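PDB 6K8C: folylpolyglutamate synthase (FolC) from Helicobacter pylori, which probably adds glutamate to dihydropteroate to make dihydrofolate, and further glutamates to tetrahydrofolates to make folylpolyglutamates, at the cost of ATP. Local coordinates for residues L310-Y315 against F321-I326; V334-L339 against I345-L350; E365-N370 against N383-R388. All coordinates share one frame; numbering follows the deposited sequence.

How the interactions relate
All three contacts belong to the C-terminal part of the chain, built on a sheet that includes strands 308-312, 331-336 and 361-363. Interactions 1 and 2 are successive strand-helix packings, with centres about 10 Å apart. Their strands are neighbours in the sheet, where Leu310 O lies 2.6 Å from Leu335 N, a probable hydrogen bond. Asn313 ND2 donates a hydrogen bond to Leu337 O (2.8 Å). Interaction 3 lies about 17 Å from interaction 1 and 16 Å from interaction 2, centre to centre. It meets interaction 1 through Ile311, whose CD1 is 3.9 Å from Phe385 CE1. Leu337 and Leu339 connect interaction 2 to helix 379-390.

Interaction 1: residues L310-Y315 against F321-I326; sequences LIYNCY and FLVLEI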
loop_
_atom_site.group_PDB
_atom_site.type_symbol
_atom_site.label_atom_id
_atom_site.label_comp_id
_atom_site.label_asym_id
_atom_site.label_seq_id
_atom_site.Cartn_x
_atom_site.Cartn_y
_atom_site.Cartn_z
ATOM N N LEU A 310 -18.711 14.854 0.380
ATOM C CA LEU A 310 -17.586 14.073 0.877
ATOM C C LEU A 310 -18.069 13.063 1.912
ATOM O O LEU A 310 -18.745 13.434 2.876
ATOM C CB LEU A 310 -16.521 14.987 1.491
ATOM C CG LEU A 310 -15.256 14.285 1.987
ATOM C CD1 LEU A 310 -14.464 13.718 0.815
ATOM C CD2 LEU A 310 -14.393 15.249 2.793
ATOM N N ILE A 311 -17.724 11.794 1.708
ATOM C CA ILE A 311 -17.952 10.736 2.689
ATOM C C ILE A 311 -16.609 10.441 3.342
ATOM O O ILE A 311 -15.659 10.034 2.662
ATOM C CB ILE A 311 -18.553 9.480 2.034
ATOM C CG1 ILE A 311 -19.947 9.793 1.491
ATOM C CG2 ILE A 311 -18.626 8.323 3.028
ATOM C CD1 ILE A 311 -20.448 8.795 0.455
ATOM N N TYR A 312 -16.516 10.654 4.654
ATOM C CA TYR A 312 -15.212 10.908 5.249
ATOM C C TYR A 312 -15.138 10.437 6.694
ATOM O O TYR A 312 -16.091 10.586 7.465
ATOM C CB TYR A 312 -14.896 12.413 5.184
ATOM C CG TYR A 312 -13.597 12.833 5.841
ATOM C CD1 TYR A 312 -12.399 12.806 5.135
ATOM C CD2 TYR A 312 -13.571 13.269 7.161
ATOM C CE1 TYR A 312 -11.207 13.196 5.731
ATOM C CE2 TYR A 312 -12.387 13.655 7.763
ATOM C CZ TYR A 312 -11.208 13.618 7.043
ATOM O OH TYR A 312 -10.026 14.003 7.639
ATOM N N ASN A 313 -13.983 9.878 7.044
ATOM C CA ASN A 313 -13.514 9.795 8.419
ATOM C C ASN A 313 -11.997 9.697 8.359
ATOM O O ASN A 313 -11.416 9.523 7.286
ATOM C CB ASN A 313 -14.133 8.609 9.171
ATOM C CG ASN A 313 -14.407 8.928 10.632
ATOM O OD1 ASN A 313 -13.782 9.816 11.216
ATOM N ND2 ASN A 313 -15.339 8.198 11.234
ATOM N N CYS A 314 -11.344 9.815 9.513
ATOM C CA CYS A 314 -9.888 9.733 9.512
ATOM C C CYS A 314 -9.387 9.268 10.872
ATOM O O CYS A 314 -10.113 9.274 11.869
ATOM C CB CYS A 314 -9.257 11.074 9.133
ATOM S SG CYS A 314 -9.321 12.310 10.435
ATOM N N TYR A 315 -8.123 8.858 10.891
ATOM C CA TYR A 315 -7.467 8.442 12.117
ATOM C C TYR A 315 -7.052 9.668 12.930
ATOM O O TYR A 315 -7.032 10.799 12.430
ATOM C CB TYR A 315 -6.258 7.557 11.797
ATOM C CG TYR A 315 -6.635 6.193 11.260
ATOM C CD1 TYR A 315 -7.435 5.328 12.001
ATOM C CD2 TYR A 315 -6.202 5.774 10.004
ATOM C CE1 TYR A 315 -7.787 4.082 11.513
ATOM C CE2 TYR A 315 -6.548 4.528 9.509
ATOM C CZ TYR A 315 -7.339 3.687 10.266
ATOM O OH TYR A 315 -7.686 2.450 9.772
ATOM N N PHE A 321 -7.797 18.791 9.594
ATOM C CA PHE A 321 -8.148 20.176 9.298
ATOM C C PHE A 321 -7.630 20.593 7.926
ATOM O O PHE A 321 -8.385 21.109 7.093
ATOM C CB PHE A 321 -7.597 21.101 10.391
ATOM C CG PHE A 321 -7.744 22.557 10.077
ATOM C CD1 PHE A 321 -8.924 23.224 10.366
ATOM C CD2 PHE A 321 -6.704 23.265 9.489
ATOM C CE1 PHE A 321 -9.067 24.564 10.079
ATOM C CE2 PHE A 321 -6.845 24.606 9.194
ATOM C CZ PHE A 321 -8.026 25.257 9.488
ATOM N N LEU A 322 -6.338 20.381 7.675
ATOM C CA LEU A 322 -5.747 20.823 6.417
ATOM C C LEU A 322 -6.357 20.089 5.229
ATOM O O LEU A 322 -6.642 20.700 4.191
ATOM C CB LEU A 322 -4.234 20.619 6.457
ATOM C CG LEU A 322 -3.449 21.082 5.229
ATOM C CD1 LEU A 322 -3.846 22.499 4.854
ATOM C CD2 LEU A 322 -1.950 20.977 5.484
ATOM N N VAL A 323 -6.575 18.782 5.367
ATOM C CA VAL A 323 -7.131 17.998 4.267
ATOM C C VAL A 323 -8.525 18.500 3.909
ATOM O O VAL A 323 -8.848 18.708 2.733
ATOM C CB VAL A 323 -7.131 16.505 4.635
ATOM C CG1 VAL A 323 -8.174 15.749 3.832
ATOM C CG2 VAL A 323 -5.737 15.923 4.427
ATOM N N LEU A 324 -9.365 18.730 4.922
ATOM C CA LEU A 324 -10.709 19.234 4.667
ATOM C C LEU A 324 -10.681 20.665 4.143
ATOM O O LEU A 324 -11.531 21.050 3.329
ATOM C CB LEU A 324 -11.550 19.141 5.940
ATOM C CG LEU A 324 -11.792 17.704 6.419
ATOM C CD1 LEU A 324 -12.269 17.678 7.861
ATOM C CD2 LEU A 324 -12.791 17.010 5.506
ATOM N N GLU A 325 -9.725 21.477 4.606
ATOM C CA GLU A 325 -9.591 22.828 4.070
ATOM C C GLU A 325 -9.228 22.796 2.590
ATOM O O GLU A 325 -9.735 23.600 1.797
ATOM C CB GLU A 325 -8.546 23.609 4.865
ATOM C CG GLU A 325 -8.445 25.068 4.464
ATOM C CD GLU A 325 -7.301 25.785 5.157
ATOM O OE1 GLU A 325 -6.132 25.378 4.971
ATOM O OE2 GLU A 325 -7.574 26.756 5.893
ATOM N N ILE A 326 -8.357 21.866 2.198
ATOM C CA ILE A 326 -7.987 21.732 0.790
ATOM C C ILE A 326 -9.189 21.303 -0.046
ATOM O O ILE A 326 -9.403 21.802 -1.159
ATOM C CB ILE A 326 -6.809 20.748 0.651
ATOM C CG1 ILE A 326 -5.511 21.410 1.133
ATOM C CG2 ILE A 326 -6.675 20.247 -0.786
ATOM C CD1 ILE A 326 -4.446 20.418 1.560
#
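Leu324 of helix 320-327 lays a methyl group over the ring of Tyr312 on strand 308-312. Its CD2 sits 3.9 Å from the ring centroid and only 5° off the normal, a CH-pi contact over the centre of one face. The other methyl, CD1, lies closer to the rim, 4.0 Å from Tyr312 CE2. The two side chains come from opposite directions. CG of Tyr312 is anti to the backbone N (chi1 177°), and the ring extends toward the helix.

The same methyl has a second neighbour on the strand. Leu324 CD2 also meets Leu310 CD2 at 3.6 Å, where the two leucines cross at a slant. Val323, one residue back on the helix, adds a looser contact: its CG1 is 4.4 Å from Tyr312 CE1 and approaches the ring obliquely.

The strand and helix segments run nearly antiparallel, at 167°, with axes 12.0 Å apart. They form the first half of the beta-alpha-beta unit 308-312, 320-327, 331-336. Leu354 and Leu357 of helix 347-357 also touch Leu324.

The phenol oxygen is satisfied by His288, which hydrogen-bonds Tyr312 OH. Tyr312 therefore has a polar end tied to a neighbouring loop and an apolar ring face given to the helix. No hydrogen bond joins the two segments, so their cohesion here comes from dispersion and the burial of apolar surface.

Interaction 2: residues V334-L339 against I345-L350; sequences VLILEL and IKLEKL
Ile336, near the end of strand 331-336, meets two leucines from the first turn of helix 347-357. Its CG2 methyl touches both. Ile336 CG2 lies 3.8 Å from Leu350 CD2 and 4.0 Å from Leu347 CD2. The two approaches differ. Ile336 and Leu350 reach toward each other tip to tip, and Leu350 CD2 also comes within 4.1 Å of Ile336 CG1. Leu347 comes in at an angle to the isoleucine. Leu347 CD2 also meets the far end of the longer branch, 4.0 Å from Ile336 CD1.

The isoleucine's first torsion places CG2 anti to the backbone N and CG1 anti to the carbonyl carbon (chi1 -54°). Both branches thereby take part in the contact. Leu347 and Leu350 are three residues apart, about one helical turn, and both point toward the strand.

This is the strand-to-helix half of the beta-alpha-beta unit 331-336, 347-357, 361-363, within the glutamate ligase domain of the Mur ligase family. The touching side chains are all apolar, with no hydrogen bond between the segments.

Further out, Leu354 continues the helix face and touches both Ile336 and Val334. Tyr361 of the next strand also packs on Ile336. Lys346 is the N-cap residue, and its O accepts a hydrogen bond from Leu350 N at 3.1 Å, which closes the first turn. On the strand side, backbone hydrogen bonds join Ile336 to Ala362 and Leu335 to Tyr312. These fix the strand between its two neighbours in the sheet.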
loop_
_atom_site.group_PDB
_atom_site.type_symbol
_atom_site.label_atom_id
_atom_site.label_comp_id
_atom_site.label_asym_id
_atom_site.label_seq_id
_atom_site.Cartn_x
_atom_site.Cartn_y
_atom_site.Cartn_z
ATOM N N VAL A 334 -20.313 17.336 4.065
ATOM C CA VAL A 334 -19.535 16.197 4.539
ATOM C C VAL A 334 -20.476 15.233 5.243
ATOM O O VAL A 334 -21.199 15.624 6.165
ATOM C CB VAL A 334 -18.402 16.629 5.484
ATOM C CG1 VAL A 334 -17.613 15.407 5.955
ATOM C CG2 VAL A 334 -17.480 17.641 4.799
ATOM N N LEU A 335 -20.467 13.976 4.812
ATOM C CA LEU A 335 -21.168 12.908 5.514
ATOM C C LEU A 335 -20.127 12.081 6.256
ATOM O O LEU A 335 -19.294 11.415 5.632
ATOM C CB LEU A 335 -21.980 12.051 4.547
ATOM C CG LEU A 335 -23.092 12.785 3.787
ATOM C CD1 LEU A 335 -23.811 11.840 2.830
ATOM C CD2 LEU A 335 -24.078 13.440 4.749
ATOM N N ILE A 336 -20.156 12.140 7.586
ATOM C CA ILE A 336 -19.188 11.397 8.382
ATOM C C ILE A 336 -19.547 9.919 8.366
ATOM O O ILE A 336 -20.679 9.536 8.689
ATOM C CB ILE A 336 -19.140 11.939 9.818
ATOM C CG1 ILE A 336 -18.870 13.448 9.811
ATOM C CG2 ILE A 336 -18.087 11.195 10.630
ATOM C CD1 ILE A 336 -19.191 14.134 11.118
ATOM N N LEU A 337 -18.582 9.079 7.985
ATOM C CA LEU A 337 -18.756 7.625 8.001
ATOM C C LEU A 337 -18.389 7.120 9.389
ATOM O O LEU A 337 -17.220 6.881 9.701
ATOM C CB LEU A 337 -17.914 6.957 6.919
ATOM C CG LEU A 337 -18.239 5.483 6.653
ATOM C CD1 LEU A 337 -19.654 5.329 6.162
ATOM C CD2 LEU A 337 -17.262 4.872 5.660
ATOM N N GLU A 338 -19.410 6.959 10.229
ATOM C CA GLU A 338 -19.236 6.490 11.598
ATOM C C GLU A 338 -18.376 5.235 11.645
ATOM O O GLU A 338 -18.687 4.231 10.996
ATOM C CB GLU A 338 -20.606 6.211 12.217
ATOM C CG GLU A 338 -20.627 6.221 13.734
ATOM C CD GLU A 338 -21.848 6.930 14.274
ATOM O OE1 GLU A 338 -22.970 6.498 13.938
ATOM O OE2 GLU A 338 -21.690 7.908 15.034
ATOM N N LEU A 339 -17.275 5.309 12.393
ATOM C CA LEU A 339 -16.393 4.177 12.631
ATOM C C LEU A 339 -16.030 4.156 14.105
ATOM O O LEU A 339 -15.696 5.195 14.681
ATOM C CB LEU A 339 -15.116 4.253 11.783
ATOM C CG LEU A 339 -15.240 3.931 10.294
ATOM C CD1 LEU A 339 -14.076 4.541 9.535
ATOM C CD2 LEU A 339 -15.311 2.435 10.067
ATOM N N ILE A 345 -10.484 9.309 14.671
ATOM C CA ILE A 345 -10.745 10.592 15.308
ATOM C C ILE A 345 -12.070 10.535 16.072
ATOM O O ILE A 345 -13.029 9.868 15.659
ATOM C CB ILE A 345 -10.749 11.726 14.266
ATOM C CG1 ILE A 345 -10.823 13.096 14.942
ATOM C CG2 ILE A 345 -11.907 11.581 13.293
ATOM C CD1 ILE A 345 -10.303 14.222 14.080
ATOM N N LYS A 346 -12.113 11.218 17.211
ATOM C CA LYS A 346 -13.341 11.281 17.990
ATOM C C LYS A 346 -14.379 12.130 17.266
ATOM O O LYS A 346 -14.053 13.147 16.648
ATOM C CB LYS A 346 -13.064 11.842 19.386
ATOM C CG LYS A 346 -12.729 10.774 20.430
ATOM C CD LYS A 346 -13.458 9.459 20.150
ATOM C CE LYS A 346 -13.244 8.445 21.269
ATOM N NZ LYS A 346 -14.125 7.250 21.120
ATOM N N LEU A 347 -15.639 11.702 17.356
ATOM C CA LEU A 347 -16.697 12.272 16.527
ATOM C C LEU A 347 -16.878 13.765 16.790
ATOM O O LEU A 347 -16.995 14.561 15.852
ATOM C CB LEU A 347 -17.997 11.504 16.772
ATOM C CG LEU A 347 -19.230 11.715 15.891
ATOM C CD1 LEU A 347 -20.082 12.844 16.443
ATOM C CD2 LEU A 347 -18.857 11.969 14.434
ATOM N N GLU A 348 -16.907 14.165 18.066
ATOM C CA GLU A 348 -17.162 15.567 18.386
ATOM C C GLU A 348 -15.985 16.456 18.010
ATOM O O GLU A 348 -16.182 17.629 17.669
ATOM C CB GLU A 348 -17.494 15.717 19.871
ATOM C CG GLU A 348 -18.843 15.131 20.258
ATOM C CD GLU A 348 -19.995 15.801 19.534
ATOM O OE1 GLU A 348 -20.026 17.051 19.498
ATOM O OE2 GLU A 348 -20.867 15.079 19.000
ATOM N N LYS A 349 -14.760 15.928 18.067
ATOM C CA LYS A 349 -13.607 16.693 17.606
ATOM C C LYS A 349 -13.696 16.954 16.107
ATOM O O LYS A 349 -13.457 18.076 15.642
ATOM C CB LYS A 349 -12.315 15.952 17.955
ATOM C CG LYS A 349 -11.050 16.663 17.513
ATOM C CD LYS A 349 -9.814 15.828 17.808
ATOM C CE LYS A 349 -8.589 16.383 17.096
ATOM N NZ LYS A 349 -7.341 16.156 17.876
ATOM N N LEU A 350 -14.047 15.924 15.333
ATOM C CA LEU A 350 -14.218 16.094 13.894
ATOM C C LEU A 350 -15.317 17.103 13.586
ATOM O O LEU A 350 -15.172 17.936 12.683
ATOM C CB LEU A 350 -14.530 14.745 13.243
ATOM C CG LEU A 350 -14.797 14.753 11.738
ATOM C CD1 LEU A 350 -13.654 15.435 10.991
ATOM C CD2 LEU A 350 -15.017 13.334 11.223
#

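Interaction 3: residues E365-N370 against N383-R388; sequences EDVEEN and NAFYKR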
loop_
_atom_site.group_PDB
_atom_site.type_symbol
_atom_site.label_atom_id
_atom_site.label_comp_id
_atom_site.label_asym_id
_atom_site.label_seq_id
_atom_site.Cartn_x
_atom_site.Cartn_y
_atom_site.Cartn_z
ATOM N N GLU A 365 -25.571 7.779 5.867
ATOM C CA GLU A 365 -26.460 6.620 5.875
ATOM C C GLU A 365 -26.593 5.998 4.493
ATOM O O GLU A 365 -26.320 4.802 4.343
ATOM C CB GLU A 365 -27.838 6.990 6.455
ATOM C CG GLU A 365 -28.472 8.278 5.955
ATOM C CD GLU A 365 -29.418 8.879 6.987
ATOM O OE1 GLU A 365 -30.219 9.766 6.621
ATOM O OE2 GLU A 365 -29.360 8.464 8.168
ATOM N N ASP A 366 -26.984 6.761 3.471
ATOM C CA ASP A 366 -27.126 6.212 2.128
ATOM C C ASP A 366 -26.662 7.226 1.091
ATOM O O ASP A 366 -26.583 8.429 1.355
ATOM C CB ASP A 366 -28.578 5.798 1.823
ATOM C CG ASP A 366 -29.211 4.990 2.947
ATOM O OD1 ASP A 366 -28.830 3.812 3.133
ATOM O OD2 ASP A 366 -30.103 5.531 3.641
ATOM N N VAL A 367 -26.356 6.720 -0.103
ATOM C CA VAL A 367 -26.000 7.556 -1.244
ATOM C C VAL A 367 -27.242 7.753 -2.104
ATOM O O VAL A 367 -27.996 6.800 -2.351
ATOM C CB VAL A 367 -24.840 6.941 -2.055
ATOM C CG1 VAL A 367 -23.583 6.834 -1.197
ATOM C CG2 VAL A 367 -25.221 5.576 -2.626
ATOM N N GLU A 368 -27.476 8.991 -2.536
ATOM C CA GLU A 368 -28.542 9.288 -3.482
ATOM C C GLU A 368 -27.994 9.244 -4.900
ATOM O O GLU A 368 -26.877 9.695 -5.161
ATOM C CB GLU A 368 -29.159 10.665 -3.227
ATOM C CG GLU A 368 -29.461 11.003 -1.784
ATOM C CD GLU A 368 -29.873 12.456 -1.622
ATOM O OE1 GLU A 368 -29.290 13.152 -0.763
ATOM O OE2 GLU A 368 -30.777 12.903 -2.361
ATOM N N GLU A 369 -28.807 8.723 -5.817
ATOM C CA GLU A 369 -28.378 8.565 -7.202
ATOM C C GLU A 369 -28.197 9.912 -7.890
ATOM O O GLU A 369 -27.406 10.025 -8.834
ATOM C CB GLU A 369 -29.386 7.702 -7.972
ATOM C CG GLU A 369 -29.767 6.341 -7.338
ATOM C CD GLU A 369 -30.411 6.435 -5.954
ATOM O OE1 GLU A 369 -30.908 7.524 -5.586
ATOM O OE2 GLU A 369 -30.413 5.416 -5.231
ATOM N N ASN A 370 -28.908 10.938 -7.428
ATOM C CA ASN A 370 -28.843 12.277 -8.000
ATOM C C ASN A 370 -27.655 13.095 -7.505
ATOM O O ASN A 370 -27.504 14.246 -7.928
ATOM C CB ASN A 370 -30.137 13.026 -7.680
ATOM C CG ASN A 370 -30.644 12.725 -6.282
ATOM O OD1 ASN A 370 -31.017 11.591 -5.974
ATOM N ND2 ASN A 370 -30.652 13.740 -5.424
ATOM N N ASN A 383 -13.169 0.629 2.594
ATOM C CA ASN A 383 -13.655 -0.746 2.672
ATOM C C ASN A 383 -14.965 -0.827 3.449
ATOM O O ASN A 383 -15.858 -1.602 3.087
ATOM C CB ASN A 383 -12.592 -1.645 3.301
ATOM C CG ASN A 383 -13.103 -3.046 3.566
ATOM O OD1 ASN A 383 -13.509 -3.368 4.682
ATOM N ND2 ASN A 383 -13.099 -3.884 2.535
ATOM N N ALA A 384 -15.105 -0.021 4.506
ATOM C CA ALA A 384 -16.352 -0.013 5.267
ATOM C C ALA A 384 -17.489 0.599 4.458
ATOM O O ALA A 384 -18.634 0.135 4.541
ATOM C CB ALA A 384 -16.164 0.735 6.587
ATOM N N PHE A 385 -17.204 1.645 3.678
ATOM C CA PHE A 385 -18.215 2.161 2.761
ATOM C C PHE A 385 -18.635 1.095 1.761
ATOM O O PHE A 385 -19.824 0.933 1.466
ATOM C CB PHE A 385 -17.699 3.383 2.003
ATOM C CG PHE A 385 -18.596 3.787 0.869
ATOM C CD1 PHE A 385 -19.719 4.559 1.108
ATOM C CD2 PHE A 385 -18.349 3.351 -0.425
ATOM C CE1 PHE A 385 -20.562 4.920 0.076
ATOM C CE2 PHE A 385 -19.191 3.705 -1.459
ATOM C CZ PHE A 385 -20.298 4.490 -1.211
ATOM N N TYR A 386 -17.656 0.387 1.196
ATOM C CA TYR A 386 -17.943 -0.572 0.135
ATOM C C TYR A 386 -18.857 -1.687 0.625
ATOM O O TYR A 386 -19.718 -2.168 -0.121
ATOM C CB TYR A 386 -16.639 -1.152 -0.408
ATOM C CG TYR A 386 -16.844 -2.154 -1.516
ATOM C CD1 TYR A 386 -17.472 -1.787 -2.700
ATOM C CD2 TYR A 386 -16.407 -3.465 -1.383
ATOM C CE1 TYR A 386 -17.660 -2.698 -3.720
ATOM C CE2 TYR A 386 -16.593 -4.386 -2.399
ATOM C CZ TYR A 386 -17.220 -3.997 -3.565
ATOM O OH TYR A 386 -17.410 -4.907 -4.582
ATOM N N LYS A 387 -18.682 -2.114 1.876
ATOM C CA LYS A 387 -19.535 -3.164 2.424
ATOM C C LYS A 387 -20.971 -2.677 2.576
ATOM O O LYS A 387 -21.917 -3.376 2.193
ATOM C CB LYS A 387 -18.979 -3.645 3.763
ATOM C CG LYS A 387 -17.879 -4.689 3.631
ATOM C CD LYS A 387 -16.705 -4.368 4.541
ATOM C CE LYS A 387 -16.170 -5.614 5.224
ATOM N NZ LYS A 387 -15.559 -5.299 6.547
ATOM N N ARG A 388 -21.153 -1.472 3.121
ATOM C CA ARG A 388 -22.493 -0.912 3.257
ATOM C C ARG A 388 -23.112 -0.641 1.893
ATOM O O ARG A 388 -24.316 -0.849 1.696
ATOM C CB ARG A 388 -22.441 0.364 4.096
ATOM C CG ARG A 388 -21.846 0.150 5.485
ATOM C CD ARG A 388 -21.810 1.428 6.315
ATOM N NE ARG A 388 -23.069 2.164 6.273
ATOM C CZ ARG A 388 -23.286 3.308 6.916
ATOM N NH1 ARG A 388 -24.463 3.912 6.823
ATOM N NH2 ARG A 388 -22.325 3.845 7.656
#
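Val367 and Phe385 form the packed part of this contact, and Glu365 and Arg388 form its more open side. Val367 CG1 meets the rim of the Phe385 ring, close to the ring plane. Val367 CG1 is 3.8 Å from Phe385 CE1 and 4.0 Å from Phe385 CZ. The two side chains cross at about a right angle. With chi1 at 169°, the phenylalanine ring swings away from its own backbone nitrogen, and its far edge reaches the valine.

This part is backed by the sheet. Ile311 also touches Val367. Val375, Ile282 and Ile284 pack on Phe385, which is buried.

The other side is polar and held more loosely. Arg388 reaches toward the loop and gives NH1 to the backbone O of Glu365. The bond from Arg388 NH1 to Glu365 O is weak: 3.2 Å long and bent to 122° at the hydrogen. The oxygen lies oblique to the guanidinium group. The arginine chain bends at chi3 (47°) on its way there. The same NH1 makes another weak bond to the O of Phe364, so it is shared between two successive carbonyls of the loop.

Glu365 and Arg388 are both exposed. Their charged groups do not pair: Glu365 OE2 stays 6.8 Å from Arg388 NH1. Asp366 OD1 is nearer, 5.7 Å from Arg388 NH1, but still not in contact. These acidic groups may still add a diffuse attraction for the arginine.

The loop that carries Val367 links strands 361-363 and 373-376, and helix 379-390 follows the second of them. The arrangement is that of an alpha/beta domain of the Mur ligase C-terminal type, with its last helix packed against the central sheet and an adjoining loop.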